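Local coordinates for protein nucleoside-diphosphate sugar epimerase (SulA family) (Corynebacterium glutamicum, PDB 3OH8) that probably binds a nicotinamide adenine dinucleotide cofactor in a Rossmann-type domain and acts as an epimerase on nucleotide sugars, at residues A[189-199]-A[231-240]. Sequence-based numbering, arbitrary orientation.
Sequences WDPLNPASDLL and LPTKFLAELV
Leu199 packs closely on Leu239 between the loop 189-199 and the helix segment 231-240. Leu199 CD1 lies 3.5 Å from Leu239 CB, closer than usual for two carbons. The same methyl also reaches Val240 CG2. CG of Leu239 stands anti to its carbonyl carbon (chi1 -67°), which sends the two methyls toward the turn from Ala195 to Leu198. CD1 there meets Pro194 CB, Leu198 CB and the carbonyl oxygen of Ala195.

One helical turn earlier, Pro194 CG rests 3.6 Å from Phe235 CB. The Phe235 ring extends past this proline. Its edge faces Pro191 O, near the ring plane, while CE2 approaches Leu192 O. Pro191 CB packs on the ring of Pro232, and Leu192 CD2 bends back to Leu231 CB. The indole of Trp189 crosses Leu236 at about a right angle, with CZ2 3.4 Å from Leu236 CD2.

The polar link is a water. It accepts from Trp189 NE1 at 2.8 Å and lies in the indole plane. It donates to Pro191 O at 2.7 Å and to Pro232 O at 2.9 Å. A CA-H...O contact from Pro232 CA to Pro191 O runs beside it.

Helix 222-242 also packs on strand 204-207 through Leu236 and Val240. The loop follows strand 187-188, lies over the helix and touches Leu177 of strand 173-178 in the Rossmann-type sheet. Apolar packing carries most of the contact. The water takes the indole N-H and donates to both carbonyls, Pro232 O having Leu236 N as a second partner, and so ties loop to helix without a direct hydrogen bond.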
# COMPACT_ATOMS: atom_id res chain seq x y z
N TRP A 189 13.60 8.36 17.46
CA TRP A 189 12.84 7.61 18.45
C TRP A 189 13.73 6.58 19.12
O TRP A 189 14.25 5.69 18.46
CB TRP A 189 11.63 6.93 17.79
CG TRP A 189 10.90 5.97 18.69
CD1 TRP A 189 10.48 6.20 19.97
CD2 TRP A 189 10.49 4.64 18.36
NE1 TRP A 189 9.83 5.09 20.46
CE2 TRP A 189 9.83 4.12 19.49
CE3 TRP A 189 10.61 3.85 17.21
CZ2 TRP A 189 9.29 2.83 19.51
CZ3 TRP A 189 10.07 2.57 17.24
CH2 TRP A 189 9.43 2.08 18.37
N ASP A 190 13.90 6.72 20.43
CA ASP A 190 14.57 5.72 21.26
C ASP A 190 13.49 4.88 21.91
O ASP A 190 12.82 5.35 22.82
CB ASP A 190 15.40 6.42 22.34
CG ASP A 190 16.21 5.44 23.18
OD1 ASP A 190 15.92 4.22 23.11
OD2 ASP A 190 17.13 5.88 23.90
N PRO A 191 13.30 3.65 21.44
CA PRO A 191 12.14 2.87 21.90
C PRO A 191 12.07 2.72 23.41
O PRO A 191 10.97 2.74 23.97
CB PRO A 191 12.35 1.51 21.23
CG PRO A 191 13.19 1.80 20.02
CD PRO A 191 14.11 2.92 20.45
N LEU A 192 13.22 2.58 24.08
CA LEU A 192 13.21 2.35 25.53
C LEU A 192 13.37 3.64 26.32
O LEU A 192 13.45 3.61 27.55
CB LEU A 192 14.29 1.35 25.93
CG LEU A 192 14.03 -0.07 25.42
CD1 LEU A 192 15.23 -0.97 25.66
CD2 LEU A 192 12.77 -0.65 26.07
N ASN A 193 13.40 4.76 25.62
CA ASN A 193 13.52 6.04 26.29
C ASN A 193 13.08 7.16 25.36
O ASN A 193 13.88 8.01 25.00
CB ASN A 193 14.97 6.28 26.75
CG ASN A 193 15.13 7.57 27.54
OD1 ASN A 193 14.20 8.02 28.22
ND2 ASN A 193 16.32 8.17 27.46
N PRO A 194 11.79 7.17 24.96
CA PRO A 194 11.32 8.14 23.96
C PRO A 194 11.29 9.58 24.49
O PRO A 194 10.94 9.81 25.65
CB PRO A 194 9.90 7.64 23.64
CG PRO A 194 9.48 6.92 24.89
CD PRO A 194 10.73 6.23 25.36
N ALA A 195 11.68 10.53 23.65
CA ALA A 195 11.73 11.93 24.03
C ALA A 195 10.37 12.43 24.53
O ALA A 195 9.34 12.08 23.97
CB ALA A 195 12.20 12.78 22.86
N SER A 196 10.38 13.24 25.58
CA SER A 196 9.14 13.81 26.14
C SER A 196 8.30 14.51 25.09
O SER A 196 7.08 14.58 25.21
CB SER A 196 9.46 14.81 27.25
OG SER A 196 10.05 14.17 28.35
N ASP A 197 8.97 15.06 24.08
CA ASP A 197 8.31 15.89 23.09
C ASP A 197 8.15 15.17 21.74
O ASP A 197 7.93 15.80 20.70
CB ASP A 197 9.11 17.19 22.89
CG ASP A 197 10.49 16.95 22.25
OD1 ASP A 197 10.92 15.78 22.16
OD2 ASP A 197 11.13 17.93 21.83
N LEU A 198 8.27 13.85 21.77
CA LEU A 198 8.25 13.05 20.54
C LEU A 198 6.97 13.25 19.73
O LEU A 198 6.99 13.24 18.49
CB LEU A 198 8.43 11.56 20.87
CG LEU A 198 8.88 10.71 19.68
CD1 LEU A 198 10.20 11.22 19.13
CD2 LEU A 198 8.99 9.24 20.06
N LEU A 199 5.86 13.44 20.43
CA LEU A 199 4.56 13.47 19.75
C LEU A 199 4.02 14.88 19.55
O LEU A 199 2.89 15.06 19.09
CB LEU A 199 3.54 12.61 20.51
CG LEU A 199 3.96 11.18 20.82
CD1 LEU A 199 2.85 10.43 21.57
CD2 LEU A 199 4.34 10.42 19.55
N LEU A 231 7.54 -2.96 26.11
CA LEU A 231 7.97 -1.71 26.75
C LEU A 231 7.89 -0.46 25.82
O LEU A 231 7.37 0.59 26.21
CB LEU A 231 9.38 -1.87 27.34
CG LEU A 231 9.54 -2.05 28.87
CD1 LEU A 231 8.32 -2.67 29.52
CD2 LEU A 231 10.79 -2.84 29.21
N PRO A 232 8.41 -0.56 24.59
CA PRO A 232 8.31 0.64 23.75
C PRO A 232 6.85 1.06 23.51
O PRO A 232 6.57 2.26 23.40
CB PRO A 232 8.96 0.20 22.44
CG PRO A 232 9.93 -0.91 22.84
CD PRO A 232 9.25 -1.61 23.98
N THR A 233 5.95 0.08 23.43
CA THR A 233 4.54 0.36 23.19
C THR A 233 3.96 1.12 24.38
O THR A 233 3.16 2.04 24.20
CB THR A 233 3.74 -0.94 22.93
OG1 THR A 233 4.15 -1.52 21.69
CG2 THR A 233 2.27 -0.64 22.87
N LYS A 234 4.37 0.73 25.58
CA LYS A 234 3.89 1.37 26.79
C LYS A 234 4.39 2.80 26.91
O LYS A 234 3.63 3.71 27.28
CB LYS A 234 4.31 0.56 28.03
CG LYS A 234 3.70 1.06 29.32
CD LYS A 234 4.23 0.25 30.50
CE LYS A 234 3.79 0.84 31.83
NZ LYS A 234 4.37 0.09 32.97
N PHE A 235 5.67 3.00 26.62
CA PHE A 235 6.25 4.33 26.74
C PHE A 235 5.59 5.28 25.75
O PHE A 235 5.31 6.44 26.06
CB PHE A 235 7.78 4.28 26.58
CG PHE A 235 8.47 3.42 27.63
CD1 PHE A 235 7.83 3.12 28.82
CD2 PHE A 235 9.74 2.92 27.41
CE1 PHE A 235 8.45 2.34 29.79
CE2 PHE A 235 10.38 2.14 28.38
CZ PHE A 235 9.73 1.85 29.57
N LEU A 236 5.30 4.78 24.56
CA LEU A 236 4.60 5.60 23.56
C LEU A 236 3.17 5.91 24.06
O LEU A 236 2.68 7.03 23.94
CB LEU A 236 4.55 4.87 22.22
CG LEU A 236 5.43 5.27 21.02
CD1 LEU A 236 6.19 6.60 21.19
CD2 LEU A 236 6.35 4.14 20.69
N ALA A 237 2.50 4.90 24.60
CA ALA A 237 1.15 5.09 25.12
C ALA A 237 1.12 6.16 26.20
O ALA A 237 0.19 6.97 26.27
CB ALA A 237 0.57 3.78 25.63
N GLU A 238 2.15 6.19 27.04
CA GLU A 238 2.24 7.22 28.06
C GLU A 238 2.34 8.60 27.45
O GLU A 238 1.71 9.54 27.92
CB GLU A 238 3.42 6.95 29.00
CG GLU A 238 3.19 5.71 29.87
CD GLU A 238 4.38 5.32 30.72
OE1 GLU A 238 5.45 5.96 30.59
OE2 GLU A 238 4.26 4.37 31.51
N LEU A 239 3.15 8.74 26.39
CA LEU A 239 3.26 10.02 25.72
C LEU A 239 1.92 10.41 25.12
O LEU A 239 1.54 11.58 25.15
CB LEU A 239 4.35 9.99 24.65
CG LEU A 239 5.79 9.83 25.15
CD1 LEU A 239 6.76 9.79 23.97
CD2 LEU A 239 6.16 10.94 26.13
N VAL A 240 1.20 9.44 24.59
CA VAL A 240 -0.13 9.71 24.05
C VAL A 240 -1.01 10.23 25.19
O VAL A 240 -1.69 11.24 25.06
CB VAL A 240 -0.76 8.47 23.39
CG1 VAL A 240 -2.22 8.74 23.05
CG2 VAL A 240 0.02 8.08 22.14
O HOH W 1 8.81 3.97 22.86